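Local coordinates for protein glucuronoarabinoxylan endo-1,4-beta-xylanase (Clostridium papyrosolvens, PDB 4FMV) that hydrolyses internal beta-1,4 linkages of xylan as a family GH30 subfamily 8 endoxylanase, and may also act on other beta-1,4-glycans, at residues A[241-246]-A[280-285]. Residues are numbered along the deposited sequence; the frame is centred on the assembly and turned at random.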
loop_
_atom_site.group_PDB
_atom_site.type_symbol
_atom_site.label_atom_id
_atom_site.label_comp_id
_atom_site.label_asym_id
_atom_site.label_seq_id
_atom_site.Cartn_x
_atom_site.Cartn_y
_atom_site.Cartn_z
ATOM N N GLY A 241 -9.232 -10.010 16.909
ATOM C CA GLY A 241 -9.255 -8.556 17.061
ATOM C C GLY A 241 -8.425 -7.852 15.992
ATOM O O GLY A 241 -8.863 -6.847 15.427
ATOM N N ASN A 242 -7.226 -8.375 15.730
ATOM C CA ASN A 242 -6.336 -7.823 14.701
ATOM C C ASN A 242 -6.749 -8.133 13.268
ATOM O O ASN A 242 -6.517 -7.331 12.382
ATOM C CB ASN A 242 -4.885 -8.236 14.936
ATOM C CG ASN A 242 -4.222 -7.387 16.003
ATOM O OD1 ASN A 242 -4.419 -6.171 16.041
ATOM N ND2 ASN A 242 -3.457 -8.019 16.889
ATOM N N ILE A 243 -7.345 -9.302 13.049
ATOM C CA ILE A 243 -7.974 -9.605 11.777
ATOM C C ILE A 243 -9.029 -8.526 11.466
ATOM O O ILE A 243 -9.086 -8.010 10.353
ATOM C CB ILE A 243 -8.619 -11.028 11.785
ATOM C CG1 ILE A 243 -7.539 -12.100 11.996
ATOM C CG2 ILE A 243 -9.323 -11.308 10.476
ATOM C CD1 ILE A 243 -6.317 -11.904 11.133
ATOM N N MET A 244 -9.867 -8.193 12.450
ATOM C CA MET A 244 -10.891 -7.154 12.265
ATOM C C MET A 244 -10.298 -5.742 12.182
ATOM O O MET A 244 -10.732 -4.921 11.369
ATOM C CB MET A 244 -11.916 -7.209 13.392
ATOM C CG MET A 244 -12.745 -8.494 13.402
ATOM S SD MET A 244 -13.729 -8.608 11.900
ATOM C CE MET A 244 -12.764 -9.729 10.882
ATOM N N ASN A 245 -9.314 -5.455 13.028
ATOM C CA ASN A 245 -8.641 -4.167 12.971
ATOM C C ASN A 245 -8.062 -3.926 11.599
ATOM O O ASN A 245 -8.138 -2.817 11.086
ATOM C CB ASN A 245 -7.510 -4.090 13.986
ATOM C CG ASN A 245 -8.015 -3.912 15.389
ATOM O OD1 ASN A 245 -9.107 -3.384 15.604
ATOM N ND2 ASN A 245 -7.221 -4.350 16.362
ATOM N N MET A 246 -7.462 -4.970 11.028
ATOM C CA MET A 246 -6.794 -4.863 9.725
ATOM C C MET A 246 -7.810 -4.783 8.589
ATOM O O MET A 246 -7.662 -3.954 7.705
ATOM C CB MET A 246 -5.808 -6.017 9.494
ATOM C CG MET A 246 -5.171 -6.041 8.110
ATOM S SD MET A 246 -4.032 -7.438 7.888
ATOM C CE MET A 246 -3.624 -7.241 6.149
ATOM N N ILE A 280 1.691 -19.288 5.412
ATOM C CA ILE A 280 1.015 -18.023 5.096
ATOM C C ILE A 280 0.029 -17.656 6.206
ATOM O O ILE A 280 -0.865 -18.435 6.514
ATOM C CB ILE A 280 0.232 -18.140 3.760
ATOM C CG1 ILE A 280 1.181 -18.515 2.613
ATOM C CG2 ILE A 280 -0.493 -16.821 3.430
ATOM C CD1 ILE A 280 2.250 -17.491 2.325
ATOM N N TYR A 281 0.187 -16.475 6.794
ATOM C CA TYR A 281 -0.619 -16.057 7.933
ATOM C C TYR A 281 -2.001 -15.582 7.535
ATOM O O TYR A 281 -2.225 -15.148 6.408
ATOM C CB TYR A 281 0.072 -14.933 8.698
ATOM C CG TYR A 281 1.371 -15.330 9.356
ATOM C CD1 TYR A 281 1.570 -16.618 9.862
ATOM C CD2 TYR A 281 2.399 -14.421 9.467
ATOM C CE1 TYR A 281 2.774 -16.963 10.488
ATOM C CE2 TYR A 281 3.588 -14.753 10.072
ATOM C CZ TYR A 281 3.778 -16.018 10.583
ATOM O OH TYR A 281 4.989 -16.306 11.190
ATOM N N LYS A 282 -2.931 -15.666 8.475
ATOM C CA LYS A 282 -4.294 -15.200 8.220
ATOM C C LYS A 282 -4.328 -13.763 7.702
ATOM O O LYS A 282 -5.101 -13.453 6.796
ATOM C CB LYS A 282 -5.164 -15.358 9.468
ATOM C CG LYS A 282 -6.643 -15.025 9.244
ATOM C CD LYS A 282 -7.467 -15.498 10.456
ATOM C CE LYS A 282 -7.354 -17.022 10.610
ATOM N NZ LYS A 282 -8.117 -17.688 9.511
ATOM N N ARG A 283 -3.491 -12.892 8.270
ATOM C CA ARG A 283 -3.409 -11.501 7.829
ATOM C C ARG A 283 -3.145 -11.372 6.331
ATOM O O ARG A 283 -3.638 -10.433 5.697
ATOM C CB ARG A 283 -2.343 -10.725 8.619
ATOM C CG ARG A 283 -2.758 -10.319 10.039
ATOM C CD ARG A 283 -1.509 -10.116 10.894
ATOM N NE ARG A 283 -0.903 -11.413 11.173
ATOM C CZ ARG A 283 0.346 -11.601 11.572
ATOM N NH1 ARG A 283 1.152 -10.572 11.736
ATOM N NH2 ARG A 283 0.790 -12.834 11.791
ATOM N N ALA A 284 -2.388 -12.310 5.757
ATOM C CA ALA A 284 -2.129 -12.287 4.312
ATOM C C ALA A 284 -3.424 -12.446 3.525
ATOM O O ALA A 284 -3.615 -11.805 2.495
ATOM C CB ALA A 284 -1.126 -13.396 3.914
ATOM N N TYR A 285 -4.303 -13.312 4.015
ATOM C CA TYR A 285 -5.598 -13.562 3.385
ATOM C C TYR A 285 -6.555 -12.371 3.560
ATOM O O TYR A 285 -7.317 -12.048 2.645
ATOM C CB TYR A 285 -6.219 -14.834 3.936
ATOM C CG TYR A 285 -5.403 -16.083 3.643
ATOM C CD1 TYR A 285 -5.559 -16.771 2.445
ATOM C CD2 TYR A 285 -4.472 -16.563 4.554
ATOM C CE1 TYR A 285 -4.822 -17.919 2.168
ATOM C CE2 TYR A 285 -3.719 -17.725 4.286
ATOM C CZ TYR A 285 -3.898 -18.386 3.089
ATOM O OH TYR A 285 -3.182 -19.526 2.802
#
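I243 meets K282 and R283 with the outer end of its side chain. Chi1 (-62°) sets CG1 beside the backbone N, and chi2 (-46°) swings CD1 toward the other helix. There I243 CD1 lies 3.7 Å from K282 CG and 4.0 Å from R283 CG. I243 CG1 is also 3.7 Å from K282 CD, and the two side chains cross at about a right angle. K282 bends at its CG-CD and CD-CE bonds, and its NZ is hydrogen-bonded to N358 OD1 and D354 O. Segment 241-246 lies on helix 240-255, and K282 to Y285 begin helix 282-291; these are the last two helices of the (beta/alpha)8 barrel of this GH30 catalytic part. Y264 of strand 261-266, which lies between them in sequence, touches both M246 and R283, and V286, on the next turn of helix 282-291, touches both I243 and M246. One turn after I243, M246 reaches across fully extended, with CG anti to the backbone N (chi1 175°). M246 SD passes 3.8 Å from R283 CB, and M246 CE ends 3.2 Å from R283 O. The guanidinium of R283 is held by a salt bridge from NE to D238 OD1 and by hydrogen bonds from NH1 to F235 O and P270 O.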